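Local coordinates for uncharacterized protein (Sulfolobus solfataricus P2, PDB 2QS7) that is of uncharacterized function but belongs to the DsrE/DsrF-like family and is a putative oxidoreductase, at residues Leu48-Lys53 against Pro85-Leu90. Numbering follows the deposited sequence. Where two conformers were deposited one is given.
Sequences LQAITK and PMWHQL
Trp-87 reaches across to Ala-50 and Ile-51 with the far end of its indole. Its CB starts the side chain toward the other segment. With chi1 at 74°, CG sits between the backbone N and the carbonyl carbon, and the ring extends from there. The five-membered part meets its own segment: NE1 lies at the edge of the His-88 ring, in the plane of that ring. The CB of His-88 lies 3.8 Å above the indole plane, over its centre, and packs on one face. The six-membered part makes the contact. Trp-87 CZ2 is 3.8 Å from Ala-50 O and 4.3 Å from Ala-50 CB. Trp-87 CH2, at the outer rim, is 3.6 Å from Ile-51 CG2. Both Ala-50 O and Ile-51 CG2 meet the edge of the ring, close to its plane. The Ile-51 side chain crosses the indole at about a right angle. No hydrogen bond joins the two segments; the contact is small, buried and mainly apolar.

Thr-52 is the N-cap of helix 53-57. Its OG1 accepts from Ser-55 N and donates to Gln-49 O at 2.8 Å, in the carbonyl plane. Selenomethionine Met-86 is the N-cap of helix 87-97. Its N donates to Gln-89 OE1 at 3.1 Å, from 40° above the amide plane.

This is plain packing in an alpha/beta fold, a parallel sheet flanked by helices. It joins the last part of helix 45-50 and the turn after it to the start of helix 87-97. Leu-22 of helix 19-34 touches both Ala-50 and Trp-87. Phe-43, on strand 38-43, packs against both Ile-51 and Trp-87.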
loop_
_atom_site.group_PDB
_atom_site.type_symbol
_atom_site.label_atom_id
_atom_site.label_comp_id
_atom_site.label_asym_id
_atom_site.label_seq_id
_atom_site.Cartn_x
_atom_site.Cartn_y
_atom_site.Cartn_z
ATOM N N LEU A 48 -12.296 -1.084 8.104
ATOM C CA LEU A 48 -13.173 -1.611 9.134
ATOM C C LEU A 48 -14.522 -0.923 9.030
ATOM O O LEU A 48 -15.575 -1.528 9.192
ATOM C CB LEU A 48 -12.537 -1.402 10.496
ATOM C CG LEU A 48 -13.298 -2.006 11.656
ATOM C CD1 LEU A 48 -13.531 -3.476 11.444
ATOM C CD2 LEU A 48 -12.483 -1.757 12.884
ATOM N N GLN A 49 -14.492 0.354 8.732
ATOM C CA GLN A 49 -15.724 1.134 8.537
ATOM C C GLN A 49 -16.574 0.491 7.437
ATOM O O GLN A 49 -17.787 0.375 7.528
ATOM C CB GLN A 49 -15.332 2.528 8.030
ATOM C CG GLN A 49 -16.127 3.682 8.548
ATOM C CD GLN A 49 -15.586 4.153 9.873
ATOM O OE1 GLN A 49 -14.392 3.952 10.184
ATOM N NE2 GLN A 49 -16.447 4.773 10.667
ATOM N N ALA A 50 -15.890 0.064 6.385
ATOM C CA ALA A 50 -16.502 -0.544 5.216
ATOM C C ALA A 50 -17.202 -1.890 5.488
ATOM O O ALA A 50 -18.039 -2.308 4.704
ATOM C CB ALA A 50 -15.433 -0.725 4.140
ATOM N N ILE A 51 -16.853 -2.582 6.567
ATOM C CA ILE A 51 -17.515 -3.842 6.891
ATOM C C ILE A 51 -18.520 -3.709 8.048
ATOM O O ILE A 51 -18.952 -4.708 8.623
ATOM C CB ILE A 51 -16.543 -4.980 7.198
ATOM C CG1 ILE A 51 -15.611 -4.640 8.363
ATOM C CG2 ILE A 51 -15.693 -5.318 5.972
ATOM C CD1 ILE A 51 -14.891 -5.852 8.885
ATOM N N THR A 52 -18.876 -2.479 8.408
ATOM C CA THR A 52 -19.935 -2.286 9.399
ATOM C C THR A 52 -21.229 -2.490 8.630
ATOM O O THR A 52 -21.284 -2.175 7.440
ATOM C CB THR A 52 -19.968 -0.860 10.023
ATOM O OG1 THR A 52 -20.194 0.104 8.995
ATOM C CG2 THR A 52 -18.661 -0.525 10.744
ATOM N N LYS A 53 -22.240 -3.052 9.295
ATOM C CA LYS A 53 -23.566 -3.259 8.696
ATOM C C LYS A 53 -24.117 -1.963 8.153
ATOM O O LYS A 53 -24.726 -1.948 7.085
ATOM C CB LYS A 53 -24.554 -3.799 9.729
ATOM C CG LYS A 53 -24.282 -5.226 10.173
ATOM C CD LYS A 53 -25.250 -5.615 11.294
ATOM C CE LYS A 53 -24.965 -7.023 11.815
ATOM N NZ LYS A 53 -25.835 -7.378 12.976
ATOM N N PRO A 85 -19.735 -8.947 -9.532
ATOM C CA PRO A 85 -20.139 -8.919 -8.111
ATOM C C PRO A 85 -19.479 -7.817 -7.297
ATOM O O PRO A 85 -18.390 -7.360 -7.663
ATOM C CB PRO A 85 -19.673 -10.277 -7.560
ATOM C CG PRO A 85 -19.317 -11.115 -8.731
ATOM C CD PRO A 85 -19.148 -10.238 -9.937
HETATM N N MSE A 86 -20.138 -7.388 -6.216
HETATM C CA MSE A 86 -19.587 -6.379 -5.308
HETATM C C MSE A 86 -18.430 -7.024 -4.545
HETATM O O MSE A 86 -18.391 -8.255 -4.368
HETATM C CB MSE A 86 -20.674 -5.878 -4.329
HETATM C CG MSE A 86 -21.950 -5.353 -5.039
HETATM SE SE MSE A 86 -23.471 -4.741 -3.882
HETATM C CE MSE A 86 -22.930 -2.934 -3.465
ATOM N N TRP A 87 -17.503 -6.200 -4.081
ATOM C CA TRP A 87 -16.345 -6.701 -3.385
ATOM C C TRP A 87 -16.662 -7.645 -2.231
ATOM O O TRP A 87 -15.978 -8.670 -2.051
ATOM C CB TRP A 87 -15.490 -5.526 -2.909
ATOM C CG TRP A 87 -16.052 -4.792 -1.757
ATOM C CD1 TRP A 87 -16.869 -3.714 -1.786
ATOM C CD2 TRP A 87 -15.823 -5.095 -0.386
ATOM N NE1 TRP A 87 -17.159 -3.313 -0.511
ATOM C CE2 TRP A 87 -16.531 -4.147 0.370
ATOM C CE3 TRP A 87 -15.059 -6.057 0.277
ATOM C CZ2 TRP A 87 -16.520 -4.138 1.759
ATOM C CZ3 TRP A 87 -15.057 -6.058 1.670
ATOM C CH2 TRP A 87 -15.796 -5.101 2.393
ATOM N N HIS A 88 -17.661 -7.307 -1.434
ATOM C CA HIS A 88 -17.996 -8.136 -0.279
ATOM C C HIS A 88 -18.625 -9.461 -0.672
ATOM O O HIS A 88 -18.496 -10.421 0.063
ATOM C CB HIS A 88 -18.868 -7.408 0.736
ATOM C CG HIS A 88 -20.103 -6.821 0.156
ATOM N ND1 HIS A 88 -21.258 -7.550 -0.030
ATOM C CD2 HIS A 88 -20.372 -5.562 -0.270
ATOM C CE1 HIS A 88 -22.184 -6.765 -0.559
ATOM N NE2 HIS A 88 -21.672 -5.553 -0.716
ATOM N N GLN A 89 -19.321 -9.501 -1.806
ATOM C CA GLN A 89 -19.891 -10.736 -2.315
ATOM C C GLN A 89 -18.771 -11.652 -2.754
ATOM O O GLN A 89 -18.828 -12.846 -2.536
ATOM C CB GLN A 89 -20.823 -10.460 -3.484
ATOM C CG GLN A 89 -22.038 -9.636 -3.071
ATOM C CD GLN A 89 -22.944 -9.286 -4.231
ATOM O OE1 GLN A 89 -22.512 -9.166 -5.384
ATOM N NE2 GLN A 89 -24.216 -9.114 -3.926
ATOM N N LEU A 90 -17.730 -11.086 -3.357
ATOM C CA LEU A 90 -16.563 -11.867 -3.743
ATOM C C LEU A 90 -15.897 -12.466 -2.509
ATOM O O LEU A 90 -15.448 -13.621 -2.537
ATOM C CB LEU A 90 -15.562 -11.030 -4.551
ATOM C CG LEU A 90 -15.946 -10.566 -5.964
ATOM C CD1 LEU A 90 -14.891 -9.609 -6.509
ATOM C CD2 LEU A 90 -16.167 -11.725 -6.934
#